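Local coordinates for 199aa long hypothetical Trp repressor binding protein (Sulfolobus tokodaii, PDB 2ZKI) that is of unknown function but probably binds FMN and may act as an NAD(P)H-dependent reductase of the WrbA type, at residues L10-Y14 with I52-V57; T80-M85 with T125-M130; L105-T111 with F137-V142; P160-T164 with I179-Q183. All coordinates share one frame; numbering follows the deposited sequence.

All four contacts belong to one parallel-sheet, flavodoxin-like chain that assembles as a tetramer. Interactions 1 and 2 lie at loops that follow strands 6-11 and 73-79, where relatives hold FMN; their centres are about 18 Å apart, and Tyr12 CE2 packs 4.1 Å from Arg81 NH1. The sulfate of interaction 1 probably marks the place of the FMN phosphate. Interaction 3 extends the sheet to strand 140-141, its centre about 25 Å from that of interaction 1, on the other side of the chain's centre. Interaction 4 touches interactions 2 and 3: Gln183 NE2 lies 2.7 Å from Thr111 OG1 in a weak hydrogen bond, and Ile127 CG2 packs 3.4 Å from Tyr161 O.

Interaction 1. Residues L10-Y14 with I52-V57; sequences LFYGY and IPFDKV. With SO4 (sulfate ion), chain I.
Tyr14 turns CG anti to its carbonyl carbon (chi1 -52°), which sets the ring against 52-57, and Ile52 meets it with the branch that stands anti to its own backbone N, the CG2 methyl. That methyl sits 3.5 Å from the Tyr14 ring centroid and only 3° off the ring normal, a CH-pi contact over the middle of the face. Phe54 supplies an edge-to-face pair: the Tyr14 edge points at the Phe54 face, with centroids 5.4 Å apart and planes at 70°. Ile52 CG2 also lies over the Phe54 ring, displaced toward its rim, so a single methyl fills the corner between the two aromatics. Val57 crosses Tyr14 at about a right angle and brings CG2 to 3.5 Å from Tyr14 CD1.

Residues 12-14 follow the first strand, 6-11, and precede helix 16-31, the position of the phosphate-binding loop in flavodoxin-like folds. In keeping with this, Tyr14 N donates to sulfate O4 at 2.8 Å, and the same oxygen approaches the rim of the Tyr14 ring, close to the ring plane; the ion, probably from the crystallisation liquor, is consistent with an FMN phosphate site. Gly13 has a positive phi, which favours glycine. The Tyr14 hydroxyl is fixed from outside the segments by a hydrogen bond to Glu42, which also binds Tyr12 OH. Deeper in, Phe11 CZ approaches Val57 CG1 at 4.2 Å, while Val18 and Ala21 of helix 16-31 pack against the same phenylalanine ring.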
loop_
_atom_site.group_PDB
_atom_site.type_symbol
_atom_site.label_atom_id
_atom_site.label_comp_id
_atom_site.label_asym_id
_atom_site.label_seq_id
_atom_site.Cartn_x
_atom_site.Cartn_y
_atom_site.Cartn_z
ATOM N N LEU A 10 3.265 -15.318 -15.867
ATOM C CA LEU A 10 4.119 -14.238 -16.337
ATOM C C LEU A 10 5.095 -13.837 -15.240
ATOM O O LEU A 10 4.706 -13.701 -14.081
ATOM C CB LEU A 10 3.253 -13.044 -16.748
ATOM C CG LEU A 10 3.907 -11.775 -17.297
ATOM C CD1 LEU A 10 4.664 -12.068 -18.571
ATOM C CD2 LEU A 10 2.848 -10.716 -17.537
ATOM N N PHE A 11 6.362 -13.652 -15.602
ATOM C CA PHE A 11 7.387 -13.312 -14.619
ATOM C C PHE A 11 8.595 -12.574 -15.190
ATOM O O PHE A 11 8.939 -12.730 -16.360
ATOM C CB PHE A 11 7.842 -14.565 -13.850
ATOM C CG PHE A 11 8.712 -15.500 -14.650
ATOM C CD1 PHE A 11 8.148 -16.463 -15.478
ATOM C CD2 PHE A 11 10.100 -15.430 -14.558
ATOM C CE1 PHE A 11 8.953 -17.331 -16.213
ATOM C CE2 PHE A 11 10.912 -16.294 -15.290
ATOM C CZ PHE A 11 10.338 -17.245 -16.117
ATOM N N TYR A 12 9.223 -11.760 -14.346
ATOM C CA TYR A 12 10.565 -11.253 -14.605
ATOM C C TYR A 12 11.536 -12.091 -13.780
ATOM O O TYR A 12 11.180 -12.565 -12.699
ATOM C CB TYR A 12 10.677 -9.773 -14.216
ATOM C CG TYR A 12 12.084 -9.216 -14.315
ATOM C CD1 TYR A 12 12.545 -8.636 -15.495
ATOM C CD2 TYR A 12 12.959 -9.280 -13.228
ATOM C CE1 TYR A 12 13.839 -8.132 -15.592
ATOM C CE2 TYR A 12 14.254 -8.781 -13.312
ATOM C CZ TYR A 12 14.687 -8.206 -14.495
ATOM O OH TYR A 12 15.970 -7.710 -14.579
ATOM N N GLY A 13 12.750 -12.289 -14.288
ATOM C CA GLY A 13 13.804 -12.895 -13.479
ATOM C C GLY A 13 14.579 -14.046 -14.088
ATOM O O GLY A 13 14.241 -14.549 -15.163
ATOM N N TYR A 14 15.621 -14.464 -13.372
ATOM C CA TYR A 14 16.577 -15.450 -13.865
ATOM C C TYR A 14 16.951 -16.487 -12.799
ATOM O O TYR A 14 17.618 -17.483 -13.101
ATOM C CB TYR A 14 17.845 -14.746 -14.379
ATOM C CG TYR A 14 17.581 -13.632 -15.372
ATOM C CD1 TYR A 14 17.430 -13.906 -16.730
ATOM C CD2 TYR A 14 17.477 -12.304 -14.951
ATOM C CE1 TYR A 14 17.181 -12.891 -17.647
ATOM C CE2 TYR A 14 17.228 -11.280 -15.861
ATOM C CZ TYR A 14 17.083 -11.582 -17.208
ATOM O OH TYR A 14 16.837 -10.579 -18.119
ATOM N N ILE A 52 24.330 -11.856 -15.380
ATOM C CA ILE A 52 22.975 -12.382 -15.581
ATOM C C ILE A 52 22.999 -13.689 -16.387
ATOM O O ILE A 52 23.501 -13.715 -17.516
ATOM C CB ILE A 52 22.027 -11.331 -16.237
ATOM C CG1 ILE A 52 21.724 -10.196 -15.251
ATOM C CG2 ILE A 52 20.719 -11.984 -16.698
ATOM C CD1 ILE A 52 20.932 -9.036 -15.841
ATOM N N PRO A 53 22.460 -14.782 -15.801
ATOM C CA PRO A 53 22.412 -16.064 -16.497
ATOM C C PRO A 53 21.164 -16.190 -17.373
ATOM O O PRO A 53 20.133 -16.704 -16.924
ATOM C CB PRO A 53 22.395 -17.090 -15.352
ATOM C CG PRO A 53 21.991 -16.325 -14.108
ATOM C CD PRO A 53 21.861 -14.867 -14.456
ATOM N N PHE A 54 21.270 -15.715 -18.614
ATOM C CA PHE A 54 20.179 -15.796 -19.589
ATOM C C PHE A 54 19.867 -17.244 -19.964
ATOM O O PHE A 54 18.724 -17.576 -20.292
ATOM C CB PHE A 54 20.518 -14.998 -20.853
ATOM C CG PHE A 54 20.611 -13.509 -20.635
ATOM C CD1 PHE A 54 21.828 -12.913 -20.313
ATOM C CD2 PHE A 54 19.484 -12.701 -20.771
ATOM C CE1 PHE A 54 21.921 -11.535 -20.117
ATOM C CE2 PHE A 54 19.565 -11.320 -20.577
ATOM C CZ PHE A 54 20.785 -10.738 -20.251
ATOM N N ASP A 55 20.896 -18.092 -19.902
ATOM C CA ASP A 55 20.808 -19.520 -20.240
ATOM C C ASP A 55 19.835 -20.310 -19.354
ATOM O O ASP A 55 19.379 -21.393 -19.734
ATOM C CB ASP A 55 22.205 -20.160 -20.209
ATOM C CG ASP A 55 22.948 -19.891 -18.906
ATOM O OD1 ASP A 55 22.548 -20.449 -17.859
ATOM O OD2 ASP A 55 23.940 -19.128 -18.930
ATOM N N LYS A 56 19.527 -19.762 -18.180
ATOM C CA LYS A 56 18.546 -20.353 -17.270
ATOM C C LYS A 56 17.111 -20.147 -17.762
ATOM O O LYS A 56 16.201 -20.882 -17.366
ATOM C CB LYS A 56 18.705 -19.770 -15.859
ATOM C CG LYS A 56 19.941 -20.254 -15.099
ATOM C CD LYS A 56 19.732 -21.652 -14.515
ATOM C CE LYS A 56 20.996 -22.186 -13.849
ATOM N NZ LYS A 56 22.051 -22.559 -14.838
ATOM N N VAL A 57 16.923 -19.153 -18.631
ATOM C CA VAL A 57 15.592 -18.746 -19.090
ATOM C C VAL A 57 15.423 -18.877 -20.611
ATOM O O VAL A 57 14.386 -18.489 -21.162
ATOM C CB VAL A 57 15.261 -17.288 -18.659
ATOM C CG1 VAL A 57 13.757 -17.085 -18.558
ATOM C CG2 VAL A 57 15.902 -16.957 -17.325
HETATM S S SO4 I . 16.786 -12.760 -10.250
HETATM O O1 SO4 I . 17.808 -13.782 -10.040
HETATM O O2 SO4 I . 15.493 -13.261 -9.788
HETATM O O3 SO4 I . 17.147 -11.558 -9.502
HETATM O O4 SO4 I . 16.695 -12.444 -11.673
#

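Interaction 2. Residues T80-M85 with T125-M130; sequences TRYGNM and TTILTM
Thr129 OG1 is gripped from several sides: it lies 2.8 Å from Gly83 O across the contact and is also near the carbonyl oxygens of Thr125 and Thr126 in its own helix. A water donates to the same OG1 at 2.9 Å and accepts from Met85 N at 3.1 Å, so it bridges helix and loop. A second polar link is clear in direction: Thr80 OG1 donates to Thr126 OG1 at 2.7 Å, the two side chains crossing at about a right angle, and Thr126 OG1 in turn bonds Gly122 O. Thr126 holds this oxygen anti to its carbonyl carbon (chi1 -46°), which leaves CG2 to rest against Asn84 O. Gly83 O is also approached by Thr126 CA in a CA-H...O contact at 3.2 Å. Met85 and Met130 meet through CE and CG, 3.7 Å apart.

The loop 80-85 follows the third strand of the flavodoxin-like fold, where WrbA relatives shape the FMN pocket. Asn84 ND2 bonds Thr129 O of the second subunit, and the reciprocal bond is made too. Within the chain, Met85 also packs on Ser78 of strand 73-79 and on helix 87-94, while Met130 reaches Ile76 of that strand, Leu89 of that helix and Phe112 of strand 109-115.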
loop_
_atom_site.group_PDB
_atom_site.type_symbol
_atom_site.label_atom_id
_atom_site.label_comp_id
_atom_site.label_asym_id
_atom_site.label_seq_id
_atom_site.Cartn_x
_atom_site.Cartn_y
_atom_site.Cartn_z
ATOM N N THR A 80 11.485 -9.113 -5.698
ATOM C CA THR A 80 11.317 -7.792 -5.106
ATOM C C THR A 80 12.418 -6.830 -5.543
ATOM O O THR A 80 13.598 -7.192 -5.579
ATOM C CB THR A 80 11.238 -7.849 -3.559
ATOM O OG1 THR A 80 10.732 -6.606 -3.057
ATOM C CG2 THR A 80 12.601 -8.124 -2.939
ATOM N N ARG A 81 12.014 -5.617 -5.907
ATOM C CA ARG A 81 12.956 -4.547 -6.192
ATOM C C ARG A 81 12.601 -3.329 -5.345
ATOM O O ARG A 81 12.026 -2.349 -5.832
ATOM C CB ARG A 81 13.003 -4.219 -7.691
ATOM C CG ARG A 81 13.628 -5.315 -8.554
ATOM C CD ARG A 81 15.089 -5.572 -8.200
ATOM N NE ARG A 81 15.421 -6.996 -8.267
ATOM C CZ ARG A 81 16.044 -7.583 -9.285
ATOM N NH1 ARG A 81 16.422 -6.876 -10.345
ATOM N NH2 ARG A 81 16.296 -8.884 -9.238
ATOM N N TYR A 82 12.957 -3.426 -4.064
ATOM C CA TYR A 82 12.721 -2.381 -3.064
ATOM C C TYR A 82 11.227 -2.132 -2.841
ATOM O O TYR A 82 10.763 -0.989 -2.824
ATOM C CB TYR A 82 13.493 -1.096 -3.415
ATOM C CG TYR A 82 14.895 -1.374 -3.917
ATOM C CD1 TYR A 82 15.227 -1.182 -5.258
ATOM C CD2 TYR A 82 15.881 -1.863 -3.057
ATOM C CE1 TYR A 82 16.513 -1.450 -5.726
ATOM C CE2 TYR A 82 17.167 -2.135 -3.514
ATOM C CZ TYR A 82 17.475 -1.927 -4.847
ATOM O OH TYR A 82 18.743 -2.197 -5.300
ATOM N N GLY A 83 10.489 -3.228 -2.673
ATOM C CA GLY A 83 9.061 -3.185 -2.358
ATOM C C GLY A 83 8.151 -3.157 -3.568
ATOM O O GLY A 83 6.934 -3.265 -3.437
ATOM N N ASN A 84 8.747 -2.996 -4.745
ATOM C CA ASN A 84 8.013 -2.976 -6.002
ATOM C C ASN A 84 8.506 -4.077 -6.926
ATOM O O ASN A 84 9.492 -4.754 -6.620
ATOM C CB ASN A 84 8.162 -1.612 -6.685
ATOM C CG ASN A 84 7.135 -0.596 -6.212
ATOM O OD1 ASN A 84 6.535 0.105 -7.023
ATOM N ND2 ASN A 84 6.931 -0.507 -4.903
ATOM N N MET A 85 7.817 -4.252 -8.052
ATOM C CA MET A 85 8.242 -5.180 -9.099
ATOM C C MET A 85 9.475 -4.637 -9.825
ATOM O O MET A 85 9.821 -3.459 -9.683
ATOM C CB MET A 85 7.100 -5.430 -10.095
ATOM C CG MET A 85 6.771 -4.240 -10.996
ATOM S SD MET A 85 5.379 -4.538 -12.105
ATOM C CE MET A 85 3.990 -4.127 -11.057
ATOM N N THR A 125 4.951 -6.749 0.703
ATOM C CA THR A 125 4.695 -5.406 0.152
ATOM C C THR A 125 4.739 -5.383 -1.372
ATOM O O THR A 125 3.956 -4.675 -2.005
ATOM C CB THR A 125 5.670 -4.331 0.693
ATOM O OG1 THR A 125 6.987 -4.881 0.806
ATOM C CG2 THR A 125 5.210 -3.818 2.048
ATOM N N THR A 126 5.652 -6.163 -1.948
ATOM C CA THR A 126 5.792 -6.272 -3.399
ATOM C C THR A 126 4.473 -6.695 -4.036
ATOM O O THR A 126 4.078 -6.153 -5.069
ATOM C CB THR A 126 6.902 -7.265 -3.794
ATOM O OG1 THR A 126 8.069 -7.024 -3.001
ATOM C CG2 THR A 126 7.266 -7.111 -5.260
ATOM N N ILE A 127 3.794 -7.648 -3.402
ATOM C CA ILE A 127 2.495 -8.129 -3.868
ATOM C C ILE A 127 1.409 -7.058 -3.720
ATOM O O ILE A 127 0.577 -6.890 -4.616
ATOM C CB ILE A 127 2.100 -9.450 -3.163
ATOM C CG1 ILE A 127 3.005 -10.585 -3.650
ATOM C CG2 ILE A 127 0.636 -9.797 -3.423
ATOM C CD1 ILE A 127 3.154 -11.736 -2.684
ATOM N N LEU A 128 1.434 -6.326 -2.607
ATOM C CA LEU A 128 0.467 -5.250 -2.372
ATOM C C LEU A 128 0.644 -4.092 -3.360
ATOM O O LEU A 128 -0.335 -3.486 -3.797
ATOM C CB LEU A 128 0.542 -4.746 -0.925
ATOM C CG LEU A 128 -0.513 -3.720 -0.486
ATOM C CD1 LEU A 128 -1.863 -4.388 -0.222
ATOM C CD2 LEU A 128 -0.048 -2.965 0.747
ATOM N N THR A 129 1.892 -3.796 -3.714
ATOM C CA THR A 129 2.185 -2.735 -4.675
ATOM C C THR A 129 1.819 -3.160 -6.099
ATOM O O THR A 129 1.220 -2.386 -6.844
ATOM C CB THR A 129 3.663 -2.274 -4.613
ATOM O OG1 THR A 129 4.528 -3.395 -4.821
ATOM C CG2 THR A 129 3.977 -1.627 -3.266
ATOM N N MET A 130 2.166 -4.395 -6.459
ATOM C CA MET A 130 1.831 -4.956 -7.772
ATOM C C MET A 130 0.331 -4.993 -8.045
ATOM O O MET A 130 -0.094 -4.923 -9.196
ATOM C CB MET A 130 2.386 -6.374 -7.908
ATOM C CG MET A 130 3.878 -6.448 -8.163
ATOM S SD MET A 130 4.496 -8.136 -8.034
ATOM C CE MET A 130 4.039 -8.814 -9.630
HETATM O O HOH W 1 5.006 -3.148 -7.621
#

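Interaction 3. Residues L105-T111 with F137-V142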
loop_
_atom_site.group_PDB
_atom_site.type_symbol
_atom_site.label_atom_id
_atom_site.label_comp_id
_atom_site.label_asym_id
_atom_site.label_seq_id
_atom_site.Cartn_x
_atom_site.Cartn_y
_atom_site.Cartn_z
ATOM N N LEU A 105 -8.874 -7.547 -20.331
ATOM C CA LEU A 105 -8.594 -8.256 -19.085
ATOM C C LEU A 105 -9.654 -8.018 -18.002
ATOM O O LEU A 105 -9.574 -8.587 -16.911
ATOM C CB LEU A 105 -7.204 -7.877 -18.554
ATOM C CG LEU A 105 -6.007 -7.870 -19.512
ATOM C CD1 LEU A 105 -4.752 -7.429 -18.779
ATOM C CD2 LEU A 105 -5.795 -9.230 -20.169
ATOM N N TYR A 106 -10.647 -7.185 -18.304
ATOM C CA TYR A 106 -11.668 -6.834 -17.323
ATOM C C TYR A 106 -12.413 -8.060 -16.789
ATOM O O TYR A 106 -12.984 -8.835 -17.554
ATOM C CB TYR A 106 -12.658 -5.820 -17.899
ATOM C CG TYR A 106 -13.511 -5.157 -16.844
ATOM C CD1 TYR A 106 -13.173 -3.904 -16.336
ATOM C CD2 TYR A 106 -14.653 -5.788 -16.342
ATOM C CE1 TYR A 106 -13.951 -3.293 -15.364
ATOM C CE2 TYR A 106 -15.435 -5.187 -15.367
ATOM C CZ TYR A 106 -15.079 -3.942 -14.884
ATOM O OH TYR A 106 -15.855 -3.344 -13.923
ATOM N N GLY A 107 -12.390 -8.221 -15.469
ATOM C CA GLY A 107 -13.093 -9.312 -14.803
ATOM C C GLY A 107 -12.273 -10.576 -14.616
ATOM O O GLY A 107 -12.703 -11.495 -13.915
ATOM N N LYS A 108 -11.095 -10.621 -15.237
ATOM C CA LYS A 108 -10.217 -11.791 -15.160
ATOM C C LYS A 108 -9.478 -11.850 -13.820
ATOM O O LYS A 108 -9.081 -10.814 -13.287
ATOM C CB LYS A 108 -9.208 -11.798 -16.320
ATOM C CG LYS A 108 -9.813 -11.671 -17.722
ATOM C CD LYS A 108 -10.422 -12.975 -18.227
ATOM C CE LYS A 108 -11.053 -12.798 -19.604
ATOM N NZ LYS A 108 -10.059 -12.395 -20.644
ATOM N N PRO A 109 -9.304 -13.065 -13.264
ATOM C CA PRO A 109 -8.558 -13.231 -12.015
ATOM C C PRO A 109 -7.038 -13.132 -12.179
ATOM O O PRO A 109 -6.487 -13.567 -13.193
ATOM C CB PRO A 109 -8.953 -14.637 -11.562
ATOM C CG PRO A 109 -9.243 -15.358 -12.822
ATOM C CD PRO A 109 -9.832 -14.348 -13.761
ATOM N N VAL A 110 -6.381 -12.562 -11.173
ATOM C CA VAL A 110 -4.929 -12.416 -11.157
ATOM C C VAL A 110 -4.369 -12.745 -9.772
ATOM O O VAL A 110 -4.938 -12.351 -8.751
ATOM C CB VAL A 110 -4.474 -10.993 -11.638
ATOM C CG1 VAL A 110 -5.060 -9.882 -10.765
ATOM C CG2 VAL A 110 -2.955 -10.887 -11.710
ATOM N N THR A 111 -3.265 -13.486 -9.751
ATOM C CA THR A 111 -2.560 -13.798 -8.511
ATOM C C THR A 111 -1.089 -13.382 -8.615
ATOM O O THR A 111 -0.512 -13.385 -9.708
ATOM C CB THR A 111 -2.713 -15.297 -8.106
ATOM O OG1 THR A 111 -2.182 -15.500 -6.791
ATOM C CG2 THR A 111 -2.009 -16.228 -9.093
ATOM N N PHE A 137 -7.333 -2.051 -14.255
ATOM C CA PHE A 137 -7.799 -2.911 -15.341
ATOM C C PHE A 137 -9.129 -3.588 -15.018
ATOM O O PHE A 137 -9.733 -4.229 -15.881
ATOM C CB PHE A 137 -6.744 -3.972 -15.659
ATOM C CG PHE A 137 -5.636 -3.487 -16.552
ATOM C CD1 PHE A 137 -4.650 -2.632 -16.067
ATOM C CD2 PHE A 137 -5.568 -3.902 -17.879
ATOM C CE1 PHE A 137 -3.627 -2.186 -16.893
ATOM C CE2 PHE A 137 -4.543 -3.467 -18.710
ATOM C CZ PHE A 137 -3.569 -2.605 -18.216
ATOM N N GLY A 138 -9.577 -3.451 -13.772
ATOM C CA GLY A 138 -10.798 -4.110 -13.311
ATOM C C GLY A 138 -10.633 -5.602 -13.073
ATOM O O GLY A 138 -11.619 -6.325 -12.937
ATOM N N MET A 139 -9.384 -6.057 -13.020
ATOM C CA MET A 139 -9.067 -7.462 -12.767
ATOM C C MET A 139 -9.274 -7.824 -11.300
ATOM O O MET A 139 -8.989 -7.017 -10.414
ATOM C CB MET A 139 -7.622 -7.752 -13.165
ATOM C CG MET A 139 -7.328 -7.527 -14.637
ATOM S SD MET A 139 -5.586 -7.706 -15.036
ATOM C CE MET A 139 -5.387 -9.481 -14.924
ATOM N N ILE A 140 -9.763 -9.036 -11.045
ATOM C CA ILE A 140 -9.999 -9.493 -9.670
ATOM C C ILE A 140 -8.780 -10.206 -9.069
ATOM O O ILE A 140 -8.190 -11.081 -9.700
ATOM C CB ILE A 140 -11.290 -10.351 -9.537
ATOM C CG1 ILE A 140 -11.296 -11.511 -10.535
ATOM C CG2 ILE A 140 -12.529 -9.472 -9.720
ATOM C CD1 ILE A 140 -12.346 -12.576 -10.248
ATOM N N ILE A 141 -8.413 -9.814 -7.851
ATOM C CA ILE A 141 -7.210 -10.321 -7.182
ATOM C C ILE A 141 -7.486 -11.625 -6.436
ATOM O O ILE A 141 -8.448 -11.718 -5.679
ATOM C CB ILE A 141 -6.630 -9.273 -6.191
ATOM C CG1 ILE A 141 -6.347 -7.952 -6.913
ATOM C CG2 ILE A 141 -5.362 -9.795 -5.511
ATOM C CD1 ILE A 141 -6.358 -6.741 -6.012
ATOM N N VAL A 142 -6.632 -12.622 -6.655
ATOM C CA VAL A 142 -6.742 -13.910 -5.967
ATOM C C VAL A 142 -5.561 -14.133 -5.009
ATOM O O VAL A 142 -4.461 -14.499 -5.439
ATOM C CB VAL A 142 -6.859 -15.094 -6.968
ATOM C CG1 VAL A 142 -6.918 -16.430 -6.231
ATOM C CG2 VAL A 142 -8.084 -14.927 -7.861
#
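Leu105 and Val110 enclose Met139 where two parallel strands, 109-115 and 140-141, close a beta-alpha-beta crossover in the flavodoxin-like sheet. This is the densely packed part. Met139 passes its CG and SD beside Leu105 and, bending at its last torsion (chi3 73°), sets CE 3.7 Å from Val110 CB; Phe74 of strand 73-79 adjoins all three. Leu105 CD1 also touches Phe137 CD2 at 3.7 Å. Cut back to alanine, Met139 would no longer fill the space between Leu105 and Val110, and a gap there would probably let both shift. Opposite this face, Pro109 CB packs 3.8 Å from Val142 CG2, and Val190 of helix 174-195 packs on both.

The backbone ladder joins the strands: Val110 N donates to Ile140 O at 2.8 Å, and Val142 N to Val110 O at 2.7 Å. At the partly exposed turn the grip is slacker: Gly107 N reaches Gly138 O at 3.3 Å from 60° out of the carbonyl plane. Tyr106 lays one ring face against Gly138 O, and its hydroxyl bonds Ile144 O of the fourth subunit. Gly138, the first residue past helix 132-137, has the positive phi that favours glycine. At the far end Thr111 OG1 donates to Val142 O at 2.8 Å, at a C=O...donor angle of 171°.

Interaction 4. Residues P160-T164 with I179-Q183. With SO4 (sulfate ion), chain M.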
loop_
_atom_site.group_PDB
_atom_site.type_symbol
_atom_site.label_atom_id
_atom_site.label_comp_id
_atom_site.label_asym_id
_atom_site.label_seq_id
_atom_site.Cartn_x
_atom_site.Cartn_y
_atom_site.Cartn_z
ATOM N N PRO A 160 0.110 -15.363 3.012
ATOM C CA PRO A 160 -1.255 -15.110 2.537
ATOM C C PRO A 160 -1.325 -14.247 1.276
ATOM O O PRO A 160 -2.254 -14.388 0.480
ATOM C CB PRO A 160 -1.916 -14.391 3.719
ATOM C CG PRO A 160 -0.794 -13.821 4.504
ATOM C CD PRO A 160 0.358 -14.757 4.333
ATOM N N TYR A 161 -0.339 -13.373 1.103
ATOM C CA TYR A 161 -0.285 -12.462 -0.036
ATOM C C TYR A 161 0.089 -13.186 -1.329
ATOM O O TYR A 161 -0.401 -12.834 -2.403
ATOM C CB TYR A 161 0.687 -11.314 0.250
ATOM C CG TYR A 161 0.266 -10.446 1.416
ATOM C CD1 TYR A 161 0.679 -10.740 2.716
ATOM C CD2 TYR A 161 -0.555 -9.336 1.222
ATOM C CE1 TYR A 161 0.290 -9.946 3.791
ATOM C CE2 TYR A 161 -0.951 -8.537 2.289
ATOM C CZ TYR A 161 -0.524 -8.846 3.570
ATOM O OH TYR A 161 -0.911 -8.056 4.630
ATOM N N GLY A 162 0.947 -14.196 -1.214
ATOM C CA GLY A 162 1.354 -15.012 -2.356
ATOM C C GLY A 162 2.527 -15.923 -2.055
ATOM O O GLY A 162 3.118 -15.857 -0.972
ATOM N N ALA A 163 2.859 -16.780 -3.018
ATOM C CA ALA A 163 4.009 -17.674 -2.908
ATOM C C ALA A 163 5.317 -16.898 -3.025
ATOM O O ALA A 163 5.458 -16.023 -3.885
ATOM C CB ALA A 163 3.941 -18.758 -3.970
ATOM N N THR A 164 6.268 -17.210 -2.149
ATOM C CA THR A 164 7.571 -16.550 -2.166
ATOM C C THR A 164 8.709 -17.539 -1.949
ATOM O O THR A 164 8.479 -18.700 -1.608
ATOM C CB THR A 164 7.682 -15.431 -1.094
ATOM O OG1 THR A 164 7.601 -16.004 0.217
ATOM C CG2 THR A 164 6.587 -14.375 -1.261
ATOM N N ILE A 179 3.342 -24.623 -1.607
ATOM C CA ILE A 179 2.621 -23.351 -1.575
ATOM C C ILE A 179 2.462 -22.751 -2.976
ATOM O O ILE A 179 1.416 -22.182 -3.296
ATOM C CB ILE A 179 3.295 -22.345 -0.603
ATOM C CG1 ILE A 179 3.105 -22.806 0.847
ATOM C CG2 ILE A 179 2.737 -20.932 -0.789
ATOM C CD1 ILE A 179 4.057 -22.166 1.838
ATOM N N ALA A 180 3.497 -22.891 -3.802
ATOM C CA ALA A 180 3.464 -22.393 -5.179
ATOM C C ALA A 180 2.471 -23.178 -6.035
ATOM O O ALA A 180 1.673 -22.587 -6.768
ATOM C CB ALA A 180 4.853 -22.426 -5.794
ATOM N N ARG A 181 2.512 -24.507 -5.924
ATOM C CA ARG A 181 1.560 -25.376 -6.620
ATOM C C ARG A 181 0.123 -25.081 -6.198
ATOM O O ARG A 181 -0.797 -25.150 -7.018
ATOM C CB ARG A 181 1.900 -26.856 -6.402
ATOM C CG ARG A 181 2.988 -27.364 -7.337
ATOM C CD ARG A 181 3.201 -28.866 -7.247
ATOM N NE ARG A 181 4.263 -29.214 -6.307
ATOM C CZ ARG A 181 4.068 -29.802 -5.131
ATOM N NH1 ARG A 181 5.105 -30.072 -4.351
ATOM N NH2 ARG A 181 2.845 -30.129 -4.732
ATOM N N PHE A 182 -0.057 -24.739 -4.922
ATOM C CA PHE A 182 -1.367 -24.372 -4.399
ATOM C C PHE A 182 -1.888 -23.074 -5.018
ATOM O O PHE A 182 -3.081 -22.957 -5.303
ATOM C CB PHE A 182 -1.349 -24.283 -2.868
ATOM C CG PHE A 182 -2.645 -23.802 -2.274
ATOM C CD1 PHE A 182 -3.809 -24.557 -2.400
ATOM C CD2 PHE A 182 -2.707 -22.585 -1.596
ATOM C CE1 PHE A 182 -5.011 -24.113 -1.860
ATOM C CE2 PHE A 182 -3.905 -22.132 -1.050
ATOM C CZ PHE A 182 -5.060 -22.900 -1.182
ATOM N N GLN A 183 -0.993 -22.112 -5.231
ATOM C CA GLN A 183 -1.360 -20.841 -5.856
ATOM C C GLN A 183 -1.873 -21.056 -7.278
ATOM O O GLN A 183 -2.855 -20.432 -7.692
ATOM C CB GLN A 183 -0.186 -19.858 -5.839
ATOM C CG GLN A 183 -0.572 -18.431 -6.214
ATOM C CD GLN A 183 0.457 -17.402 -5.793
ATOM O OE1 GLN A 183 1.661 -17.633 -5.888
ATOM N NE2 GLN A 183 -0.016 -16.251 -5.332
HETATM S S SO4 M . 1.018 -32.301 -3.146
HETATM O O1 SO4 M . 2.476 -32.305 -3.208
HETATM O O2 SO4 M . 0.592 -31.950 -1.794
HETATM O O3 SO4 M . 0.487 -31.331 -4.099
HETATM O O4 SO4 M . 0.521 -33.634 -3.480
#
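The carboxamide of Gln183 takes Ala163 N above its plane rather than in it: the N-H reaches OE1 at 3.2 Å, fairly straight at the hydrogen (155°), yet the nitrogen stands 46° out of the carbonyl plane. On the amide's nitrogen side, NE2 comes 3.5 Å from Gly162 CA; it donates to Phe112 O, and weakly to Thr111 OG1. The other flat group, the Arg181 guanidinium, is met at its edge by a sulfate: NH2 donates to O1 at 2.7 Å, while O3 lies in the plane. Glu23 holds Arg181 NE by a salt bridge.

Gln183 stretches to the loop because CG is anti to the backbone N (chi1 -168°) and the chain runs extended beyond it. In flavodoxin-like folds the last helix, here 174-195, packs on the central sheet next to the first, 16-31; Ala180 and Gln183 touch Ile24 of that neighbour. The amide thus spans from helix to both the loop 160-164 and strand 109-115, and Ala163 is itself joined to Thr114 of that strand by a backbone bond. A leucine in place of Gln183 would probably leave Phe112 O without its amide donor and Ala163 N without this acceptor. Ala163 points its CB at the helix, 4.0 Å from Ile179 CG2 and 4.2 Å from Ala180 CB. From the same loop, Tyr161 OH bonds His136 of the fourth subunit and Thr125 of the third.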